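Local coordinates for SRPBCC family protein (PDB 3F08) that is of unknown function but belongs to the Bet v 1-like SRPBCC superfamily, many members of which bind hydrophobic ligands, so it may do the same, at residues D29-Y33 and D127-L132; G23-L27 and G43-L48; M1-S7 and V101-F107. The protein carries 5 engineered substitutions. One frame throughout, in Å; residues are numbered along the deposited sequence.

Contact 1: D29-Y33 and D127-L132; sequences DWLPY and DGLKAL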
loop_
_atom_site.group_PDB
_atom_site.type_symbol
_atom_site.label_atom_id
_atom_site.label_comp_id
_atom_site.label_asym_id
_atom_site.label_seq_id
_atom_site.Cartn_x
_atom_site.Cartn_y
_atom_site.Cartn_z
ATOM N N ASP B 29 -15.507 -0.169 -6.971
ATOM C CA ASP B 29 -15.939 1.186 -7.286
ATOM C C ASP B 29 -15.861 1.436 -8.792
ATOM O O ASP B 29 -16.345 2.456 -9.275
ATOM C CB ASP B 29 -15.079 2.235 -6.574
ATOM C CG ASP B 29 -15.322 2.283 -5.083
ATOM O OD1 ASP B 29 -16.413 1.868 -4.647
ATOM O OD2 ASP B 29 -14.425 2.754 -4.349
ATOM N N TRP B 30 -15.235 0.530 -9.539
ATOM C CA TRP B 30 -15.145 0.722 -10.983
ATOM C C TRP B 30 -15.223 -0.547 -11.819
ATOM O O TRP B 30 -15.256 -0.480 -13.045
ATOM C CB TRP B 30 -13.879 1.513 -11.352
ATOM C CG TRP B 30 -12.575 0.948 -10.857
ATOM C CD1 TRP B 30 -12.091 0.993 -9.586
ATOM C CD2 TRP B 30 -11.562 0.318 -11.651
ATOM N NE1 TRP B 30 -10.835 0.440 -9.537
ATOM C CE2 TRP B 30 -10.487 0.018 -10.794
ATOM C CE3 TRP B 30 -11.460 -0.019 -13.012
ATOM C CZ2 TRP B 30 -9.315 -0.604 -11.249
ATOM C CZ3 TRP B 30 -10.297 -0.635 -13.465
ATOM C CH2 TRP B 30 -9.239 -0.921 -12.583
ATOM N N LEU B 31 -15.265 -1.698 -11.156
ATOM C CA LEU B 31 -15.370 -2.994 -11.829
ATOM C C LEU B 31 -16.698 -3.627 -11.408
ATOM O O LEU B 31 -16.832 -4.128 -10.293
ATOM C CB LEU B 31 -14.209 -3.899 -11.409
ATOM C CG LEU B 31 -13.146 -4.312 -12.429
ATOM C CD1 LEU B 31 -12.706 -3.118 -13.237
ATOM C CD2 LEU B 31 -11.959 -4.936 -11.703
ATOM N N PRO B 32 -17.700 -3.605 -12.297
ATOM C CA PRO B 32 -19.030 -4.170 -12.028
ATOM C C PRO B 32 -19.073 -5.660 -11.680
ATOM O O PRO B 32 -19.915 -6.088 -10.893
ATOM C CB PRO B 32 -19.799 -3.861 -13.315
ATOM C CG PRO B 32 -19.164 -2.571 -13.779
ATOM C CD PRO B 32 -17.691 -2.883 -13.580
ATOM N N TYR B 33 -18.174 -6.446 -12.258
ATOM C CA TYR B 33 -18.163 -7.879 -12.002
ATOM C C TYR B 33 -17.460 -8.291 -10.713
ATOM O O TYR B 33 -17.310 -9.479 -10.432
ATOM C CB TYR B 33 -17.565 -8.608 -13.202
ATOM C CG TYR B 33 -16.488 -7.819 -13.903
ATOM C CD1 TYR B 33 -15.150 -7.943 -13.536
ATOM C CD2 TYR B 33 -16.808 -6.949 -14.944
ATOM C CE1 TYR B 33 -14.153 -7.224 -14.197
ATOM C CE2 TYR B 33 -15.823 -6.225 -15.609
ATOM C CZ TYR B 33 -14.499 -6.368 -15.236
ATOM O OH TYR B 33 -13.517 -5.688 -15.924
ATOM N N ASP B 127 -11.002 -5.483 -20.507
ATOM C CA ASP B 127 -12.375 -5.387 -20.013
ATOM C C ASP B 127 -12.433 -4.390 -18.870
ATOM O O ASP B 127 -13.377 -3.608 -18.761
ATOM C CB ASP B 127 -12.876 -6.740 -19.504
ATOM C CG ASP B 127 -13.283 -7.668 -20.622
ATOM O OD1 ASP B 127 -13.526 -7.173 -21.746
ATOM O OD2 ASP B 127 -13.381 -8.889 -20.367
ATOM N N GLY B 128 -11.415 -4.433 -18.015
ATOM C CA GLY B 128 -11.354 -3.528 -16.881
ATOM C C GLY B 128 -11.241 -2.070 -17.287
ATOM O O GLY B 128 -11.883 -1.210 -16.696
ATOM N N LEU B 129 -10.427 -1.785 -18.298
ATOM C CA LEU B 129 -10.255 -0.414 -18.755
ATOM C C LEU B 129 -11.507 0.098 -19.454
ATOM O O LEU B 129 -11.804 1.285 -19.403
ATOM C CB LEU B 129 -9.042 -0.303 -19.680
ATOM C CG LEU B 129 -7.692 -0.608 -19.018
ATOM C CD1 LEU B 129 -6.574 -0.312 -19.999
ATOM C CD2 LEU B 129 -7.522 0.241 -17.754
ATOM N N LYS B 130 -12.240 -0.790 -20.117
ATOM C CA LYS B 130 -13.478 -0.374 -20.765
ATOM C C LYS B 130 -14.470 -0.048 -19.651
ATOM O O LYS B 130 -15.262 0.889 -19.765
ATOM C CB LYS B 130 -14.032 -1.490 -21.657
ATOM C CG LYS B 130 -13.233 -1.709 -22.940
ATOM C CD LYS B 130 -13.825 -2.830 -23.787
ATOM C CE LYS B 130 -13.019 -3.057 -25.066
ATOM N NZ LYS B 130 -13.501 -4.257 -25.808
ATOM N N ALA B 131 -14.403 -0.820 -18.569
ATOM C CA ALA B 131 -15.276 -0.612 -17.423
ATOM C C ALA B 131 -14.907 0.718 -16.771
ATOM O O ALA B 131 -15.778 1.461 -16.329
ATOM C CB ALA B 131 -15.125 -1.761 -16.421
ATOM N N LEU B 132 -13.615 1.024 -16.729
ATOM C CA LEU B 132 -13.165 2.285 -16.148
ATOM C C LEU B 132 -13.670 3.463 -16.993
ATOM O O LEU B 132 -14.055 4.505 -16.461
ATOM C CB LEU B 132 -11.628 2.316 -16.078
ATOM C CG LEU B 132 -10.973 3.594 -15.535
ATOM C CD1 LEU B 132 -11.474 3.867 -14.125
ATOM C CD2 LEU B 132 -9.449 3.451 -15.550
#

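Contact 2: G23-L27 and G43-L48; sequences GFNSL and GRVRHL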
loop_
_atom_site.group_PDB
_atom_site.type_symbol
_atom_site.label_atom_id
_atom_site.label_comp_id
_atom_site.label_asym_id
_atom_site.label_seq_id
_atom_site.Cartn_x
_atom_site.Cartn_y
_atom_site.Cartn_z
ATOM N N GLY B 23 -7.056 3.064 -4.853
ATOM C CA GLY B 23 -7.291 2.241 -3.679
ATOM C C GLY B 23 -7.188 0.768 -4.004
ATOM O O GLY B 23 -7.839 0.279 -4.928
ATOM N N PHE B 24 -6.371 0.053 -3.241
ATOM C CA PHE B 24 -6.199 -1.368 -3.472
ATOM C C PHE B 24 -7.509 -2.121 -3.238
ATOM O O PHE B 24 -7.783 -3.122 -3.899
ATOM C CB PHE B 24 -5.090 -1.906 -2.569
ATOM C CG PHE B 24 -4.599 -3.271 -2.958
ATOM C CD1 PHE B 24 -4.159 -3.523 -4.258
ATOM C CD2 PHE B 24 -4.562 -4.301 -2.025
ATOM C CE1 PHE B 24 -3.685 -4.790 -4.625
ATOM C CE2 PHE B 24 -4.089 -5.571 -2.372
ATOM C CZ PHE B 24 -3.652 -5.813 -3.676
ATOM N N ASN B 25 -8.329 -1.630 -2.313
ATOM C CA ASN B 25 -9.608 -2.279 -2.024
ATOM C C ASN B 25 -10.766 -1.643 -2.789
ATOM O O ASN B 25 -11.929 -1.947 -2.529
ATOM C CB ASN B 25 -9.931 -2.205 -0.528
ATOM C CG ASN B 25 -10.974 -3.230 -0.113
ATOM O OD1 ASN B 25 -12.005 -2.895 0.477
ATOM N ND2 ASN B 25 -10.707 -4.488 -0.425
ATOM N N SER B 26 -10.452 -0.786 -3.752
ATOM C CA SER B 26 -11.501 -0.087 -4.486
ATOM C C SER B 26 -12.001 -0.653 -5.816
ATOM O O SER B 26 -12.793 -0.005 -6.493
ATOM C CB SER B 26 -11.080 1.372 -4.685
ATOM O OG SER B 26 -10.836 1.975 -3.425
ATOM N N LEU B 27 -11.573 -1.852 -6.190
ATOM C CA LEU B 27 -12.025 -2.424 -7.457
ATOM C C LEU B 27 -13.540 -2.395 -7.669
ATOM O O LEU B 27 -14.007 -2.189 -8.789
ATOM C CB LEU B 27 -11.518 -3.861 -7.618
ATOM C CG LEU B 27 -10.007 -4.015 -7.841
ATOM C CD1 LEU B 27 -9.668 -5.482 -8.035
ATOM C CD2 LEU B 27 -9.563 -3.197 -9.059
ATOM N N GLY B 43 -4.126 -4.444 5.297
ATOM C CA GLY B 43 -4.368 -3.737 4.049
ATOM C C GLY B 43 -3.486 -4.179 2.893
ATOM O O GLY B 43 -3.573 -3.623 1.791
ATOM N N ARG B 44 -2.646 -5.185 3.135
ATOM C CA ARG B 44 -1.729 -5.707 2.117
ATOM C C ARG B 44 -2.323 -6.788 1.215
ATOM O O ARG B 44 -1.756 -7.112 0.172
ATOM C CB ARG B 44 -0.475 -6.277 2.790
ATOM C CG ARG B 44 0.482 -5.243 3.343
ATOM C CD ARG B 44 1.571 -5.910 4.178
ATOM N NE ARG B 44 1.051 -6.351 5.470
ATOM C CZ ARG B 44 1.775 -6.940 6.417
ATOM N NH1 ARG B 44 3.064 -7.179 6.226
ATOM N NH2 ARG B 44 1.214 -7.267 7.570
ATOM N N VAL B 45 -3.452 -7.354 1.615
ATOM C CA VAL B 45 -4.068 -8.412 0.834
ATOM C C VAL B 45 -5.535 -8.094 0.589
ATOM O O VAL B 45 -6.245 -7.656 1.500
ATOM C CB VAL B 45 -3.932 -9.771 1.580
ATOM C CG1 VAL B 45 -4.670 -10.870 0.833
ATOM C CG2 VAL B 45 -2.452 -10.141 1.717
ATOM N N ARG B 46 -5.986 -8.283 -0.647
ATOM C CA ARG B 46 -7.379 -8.017 -0.956
ATOM C C ARG B 46 -8.088 -9.290 -1.380
ATOM O O ARG B 46 -7.547 -10.105 -2.131
ATOM C CB ARG B 46 -7.516 -6.931 -2.043
ATOM C CG ARG B 46 -6.987 -7.292 -3.419
ATOM C CD ARG B 46 -7.078 -6.086 -4.349
ATOM N NE ARG B 46 -6.543 -6.360 -5.685
ATOM C CZ ARG B 46 -6.341 -5.431 -6.616
ATOM N NH1 ARG B 46 -6.630 -4.157 -6.363
ATOM N NH2 ARG B 46 -5.846 -5.770 -7.801
ATOM N N HIS B 47 -9.297 -9.465 -0.859
ATOM C CA HIS B 47 -10.120 -10.622 -1.173
ATOM C C HIS B 47 -11.222 -10.127 -2.081
ATOM O O HIS B 47 -12.091 -9.364 -1.660
ATOM C CB HIS B 47 -10.726 -11.221 0.099
ATOM C CG HIS B 47 -9.731 -11.934 0.960
ATOM N ND1 HIS B 47 -8.670 -11.292 1.563
ATOM C CD2 HIS B 47 -9.626 -13.239 1.305
ATOM C CE1 HIS B 47 -7.955 -12.170 2.241
ATOM N NE2 HIS B 47 -8.513 -13.359 2.101
ATOM N N LEU B 48 -11.177 -10.562 -3.333
ATOM C CA LEU B 48 -12.155 -10.153 -4.325
ATOM C C LEU B 48 -13.179 -11.243 -4.566
ATOM O O LEU B 48 -12.828 -12.392 -4.834
ATOM C CB LEU B 48 -11.445 -9.837 -5.639
ATOM C CG LEU B 48 -10.201 -8.962 -5.499
ATOM C CD1 LEU B 48 -9.470 -8.904 -6.835
ATOM C CD2 LEU B 48 -10.601 -7.577 -5.012
#

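Contact 3: M1-S7 and V101-F107; sequences MAHTTTS and VEWSGTF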
loop_
_atom_site.group_PDB
_atom_site.type_symbol
_atom_site.label_atom_id
_atom_site.label_comp_id
_atom_site.label_asym_id
_atom_site.label_seq_id
_atom_site.Cartn_x
_atom_site.Cartn_y
_atom_site.Cartn_z
HETATM N N MSE B 1 8.884 -15.233 -18.332
HETATM C CA MSE B 1 9.184 -14.424 -19.549
HETATM C C MSE B 1 7.946 -13.741 -20.130
HETATM O O MSE B 1 7.998 -12.561 -20.486
HETATM C CB MSE B 1 9.831 -15.314 -20.625
HETATM C CG MSE B 1 9.749 -14.771 -22.066
HETATM SE SE MSE B 1 10.566 -13.022 -22.380
HETATM C CE MSE B 1 12.372 -13.592 -22.806
ATOM N N ALA B 2 6.840 -14.482 -20.214
ATOM C CA ALA B 2 5.594 -13.970 -20.782
ATOM C C ALA B 2 5.117 -12.661 -20.163
ATOM O O ALA B 2 5.177 -12.481 -18.947
ATOM C CB ALA B 2 4.508 -15.014 -20.673
ATOM N N HIS B 3 4.634 -11.755 -21.011
ATOM C CA HIS B 3 4.160 -10.454 -20.552
ATOM C C HIS B 3 3.122 -9.875 -21.502
ATOM O O HIS B 3 3.013 -10.292 -22.651
ATOM C CB HIS B 3 5.328 -9.470 -20.453
ATOM C CG HIS B 3 6.062 -9.275 -21.745
ATOM N ND1 HIS B 3 6.895 -10.235 -22.280
ATOM C CD2 HIS B 3 6.066 -8.243 -22.624
ATOM C CE1 HIS B 3 7.380 -9.802 -23.430
ATOM N NE2 HIS B 3 6.893 -8.596 -23.663
ATOM N N THR B 4 2.360 -8.906 -21.016
ATOM C CA THR B 4 1.368 -8.262 -21.854
ATOM C C THR B 4 1.029 -6.908 -21.252
ATOM O O THR B 4 1.198 -6.689 -20.051
ATOM C CB THR B 4 0.082 -9.122 -21.996
ATOM O OG1 THR B 4 -0.712 -8.614 -23.074
ATOM C CG2 THR B 4 -0.741 -9.087 -20.716
ATOM N N THR B 5 0.568 -5.993 -22.091
ATOM C CA THR B 5 0.206 -4.667 -21.628
ATOM C C THR B 5 -0.874 -4.098 -22.522
ATOM O O THR B 5 -0.938 -4.409 -23.711
ATOM C CB THR B 5 1.392 -3.694 -21.688
ATOM O OG1 THR B 5 2.480 -4.208 -20.917
ATOM C CG2 THR B 5 0.989 -2.338 -21.128
ATOM N N THR B 6 -1.737 -3.281 -21.941
ATOM C CA THR B 6 -2.770 -2.636 -22.721
ATOM C C THR B 6 -2.929 -1.251 -22.122
ATOM O O THR B 6 -2.721 -1.049 -20.925
ATOM C CB THR B 6 -4.114 -3.400 -22.688
ATOM O OG1 THR B 6 -5.011 -2.809 -23.638
ATOM C CG2 THR B 6 -4.739 -3.344 -21.309
ATOM N N SER B 7 -3.275 -0.291 -22.963
ATOM C CA SER B 7 -3.428 1.075 -22.509
ATOM C C SER B 7 -4.682 1.690 -23.092
ATOM O O SER B 7 -5.202 1.224 -24.104
ATOM C CB SER B 7 -2.205 1.888 -22.927
ATOM O OG SER B 7 -2.437 3.263 -22.721
ATOM N N VAL B 101 -4.171 5.380 -18.930
ATOM C CA VAL B 101 -4.088 4.315 -17.958
ATOM C C VAL B 101 -3.477 3.085 -18.609
ATOM O O VAL B 101 -3.957 2.601 -19.632
ATOM C CB VAL B 101 -5.468 3.987 -17.392
ATOM C CG1 VAL B 101 -5.343 2.885 -16.347
ATOM C CG2 VAL B 101 -6.088 5.255 -16.782
ATOM N N GLU B 102 -2.405 2.593 -18.002
ATOM C CA GLU B 102 -1.682 1.443 -18.519
ATOM C C GLU B 102 -1.753 0.288 -17.525
ATOM O O GLU B 102 -1.483 0.459 -16.332
ATOM C CB GLU B 102 -0.229 1.859 -18.761
ATOM C CG GLU B 102 0.602 0.914 -19.584
ATOM C CD GLU B 102 1.933 1.542 -19.973
ATOM O OE1 GLU B 102 2.805 1.708 -19.095
ATOM O OE2 GLU B 102 2.098 1.892 -21.160
ATOM N N TRP B 103 -2.138 -0.880 -18.020
ATOM C CA TRP B 103 -2.249 -2.078 -17.193
ATOM C C TRP B 103 -1.328 -3.112 -17.829
ATOM O O TRP B 103 -1.490 -3.451 -18.999
ATOM C CB TRP B 103 -3.692 -2.596 -17.199
ATOM C CG TRP B 103 -4.049 -3.424 -16.007
ATOM C CD1 TRP B 103 -3.198 -4.137 -15.211
ATOM C CD2 TRP B 103 -5.367 -3.641 -15.480
ATOM N NE1 TRP B 103 -3.905 -4.783 -14.223
ATOM C CE2 TRP B 103 -5.235 -4.497 -14.367
ATOM C CE3 TRP B 103 -6.647 -3.199 -15.849
ATOM C CZ2 TRP B 103 -6.334 -4.915 -13.611
ATOM C CZ3 TRP B 103 -7.742 -3.617 -15.097
ATOM C CH2 TRP B 103 -7.576 -4.470 -13.990
ATOM N N SER B 104 -0.364 -3.613 -17.067
ATOM C CA SER B 104 0.565 -4.588 -17.618
ATOM C C SER B 104 0.850 -5.742 -16.662
ATOM O O SER B 104 0.658 -5.627 -15.448
ATOM C CB SER B 104 1.878 -3.900 -17.987
ATOM O OG SER B 104 2.523 -3.428 -16.822
ATOM N N GLY B 105 1.319 -6.854 -17.218
ATOM C CA GLY B 105 1.623 -7.999 -16.389
ATOM C C GLY B 105 2.683 -8.927 -16.945
ATOM O O GLY B 105 2.909 -8.994 -18.160
ATOM N N THR B 106 3.349 -9.627 -16.032
ATOM C CA THR B 106 4.379 -10.600 -16.369
ATOM C C THR B 106 3.965 -11.877 -15.653
ATOM O O THR B 106 3.488 -11.838 -14.515
ATOM C CB THR B 106 5.765 -10.142 -15.889
ATOM O OG1 THR B 106 5.737 -9.929 -14.476
ATOM C CG2 THR B 106 6.154 -8.841 -16.570
ATOM N N PHE B 107 4.142 -13.011 -16.316
ATOM C CA PHE B 107 3.718 -14.275 -15.738
ATOM C C PHE B 107 4.272 -15.449 -16.538
ATOM O O PHE B 107 4.809 -15.275 -17.632
ATOM C CB PHE B 107 2.195 -14.336 -15.769
ATOM C CG PHE B 107 1.614 -13.843 -17.067
ATOM C CD1 PHE B 107 1.339 -12.486 -17.252
ATOM C CD2 PHE B 107 1.417 -14.717 -18.132
ATOM C CE1 PHE B 107 0.889 -12.003 -18.485
ATOM C CE2 PHE B 107 0.968 -14.251 -19.370
ATOM C CZ PHE B 107 0.702 -12.891 -19.549
#

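Contact 1: D29-Y33 and D127-L132
The torsions of W30 and L132 bring indole and leucine together. In W30, CG lies between the backbone N and the carbonyl carbon; chi1 of 55° directs the indole to the helix, and chi2 of -75° turns its six-membered end that way. L132 CG is anti to the backbone N (chi1 178°), which carries CD1 to the same end of the indole. L132 CB, set by the backbone, is the nearer atom. Between these two side chains the closest approach is W30 CE3 to L132 CB, 3.9 Å. It is oblique, neither on the ring face nor at its edge. The edge is used by the helix backbone: G128 O lies near the indole plane, 3.6 Å from W30 CZ3. This oxygen already accepts the helical bond from L132 N at 2.8 Å.

One face of the indole carries L31 CD1 from its own segment. The same methyl reaches the helix, 3.9 Å from G128 CA. A131 CB points at the loop and touches W30 O at 3.6 Å and P32 CD at 4.0 Å. Farther along, Y33 brings its phenol oxygen end-on to the helix. Y33 OH is 3.2 Å from G128 CA. It comes near G128 N as well, but the angle is too poor for a hydrogen bond.

The fold is the helix-grip type of the Bet v 1-like clan, with helix 114-137 lying against the curved sheet. Here the loop after helix 14-21 covers part of that long helix. W30 also touches L20, I21 and W103, joining both helices and the sheet.

The contact is therefore held by shape and apolar surface, with small residues on the helix allowing close approach. The electropositive ring edge beside G128 O probably adds a weak polar attraction.

Contact 2: G23-L27 and G43-L48
In this helix-grip fold, R46 of strand 45-49 is sandwiched between F24 and L27 of the loop after helix 14-21. Its guanidinium lies flat on the F24 ring, with centres 4.1 Å apart and planes 9° from parallel. R46 CD sits over the middle of that ring, 3.5 Å from its centroid, as a CH-pi contact. R46 CG lies between the backbone N and the carbonyl carbon (chi1 66°), and the chain is extended to NE, which lays CD over the ring and the guanidinium beyond. L27 CD1 covers the opposite face of the guanidinium, 3.6 Å from R46 CZ. R46 NH1 also donates a nearly straight bond to F24 O (2.9 Å, 171°), on a lone pair and within the guanidinium plane. Stack and bond together fix the group's rotation.

The next shell holds these groups in place. A type I turn from G23 to S26 presents F24. E58 makes a salt bridge with R46 NH2, and Y70 OH bonds to NH1. Y70 also packs edge-to-face with F24. R44 and V45 form a classic bulge opposite T40. R44 NH1 and NH2 donate to W18 O and Q19 O of the second subunit.

Beyond the arginine, L27 CD1 touches L48 CD1 at 3.6 Å.

Contact 3: M1-S7 and V101-F107
The F107 ring has A2 O over the centre of one face, 4.1 Å above its plane. At its edge lies T4 CG2, 4.0 Å from F107 CE1. A2 CB touches the ring too, 3.8 Å from F107 CE2. F107 CG stands between the backbone N and the carbonyl carbon (chi1 43°), which swings the ring back to the start of the partner strand. The other flat groups lead away from the pairing. The indole of W103 stacks on Y125 of helix 114-137. The imidazole of H3 turns back along its own chain, and ND1 donates to O of M1, a poorly ordered selenomethionine.

The two strands pair antiparallel, first strand with last, as in the Bet v 1-like helix-grip sheet. T4 with G105 and T6 with W103 are hydrogen-bonded pairs, each with bonds in both directions. W103 N to T6 O (3.0 Å) is almost straight, at 178°. F107 N to A2 O (2.9 Å) extends the pairing, with the donor tilted out of the carbonyl plane. H3 with T106, T5 with S104 and S7 with E102 are the non-hydrogen-bonded pairs. On their face T5 packs closely across the strands: OG1 is 3.0 Å from S104 CB, and CG2 is 3.6 Å from E102 CG. E102 OE1 has its salt bridge with K91. T4 and T6, on the other face, touch the long helix through H122.

Backbone bonds thus set the register of strand 3-10 on 99-109. Apolar contacts of A2 and T4 join the N-terminal end to F107. The two faces differ: T4, T6 and W103 turn to helix 114-137, while the T5, S104 and E102 face is polar and more open.

Overall arrangement
The chain starts on strand 3-10, and contact 3 closes a long loop by joining 1-7 to 101-107, the first strand to the last. Contact 2 is nested inside it, a short closure from 23-27 to 43-48 that ties the loop after helix 14-21 to the far part of the same sheet. The two lie on opposite sides of the chain's centre, their own centres about 20 Å apart. Contact 1 starts at 29-33, inside the contact 2 loop, and ends at 127-132, closing that loop onto helix 114-137. It therefore crosses both others. It touches contact 3 directly: L129 meets T6 and V101, and L132 meets V101. Contacts 1 and 2 simply adjoin in sequence.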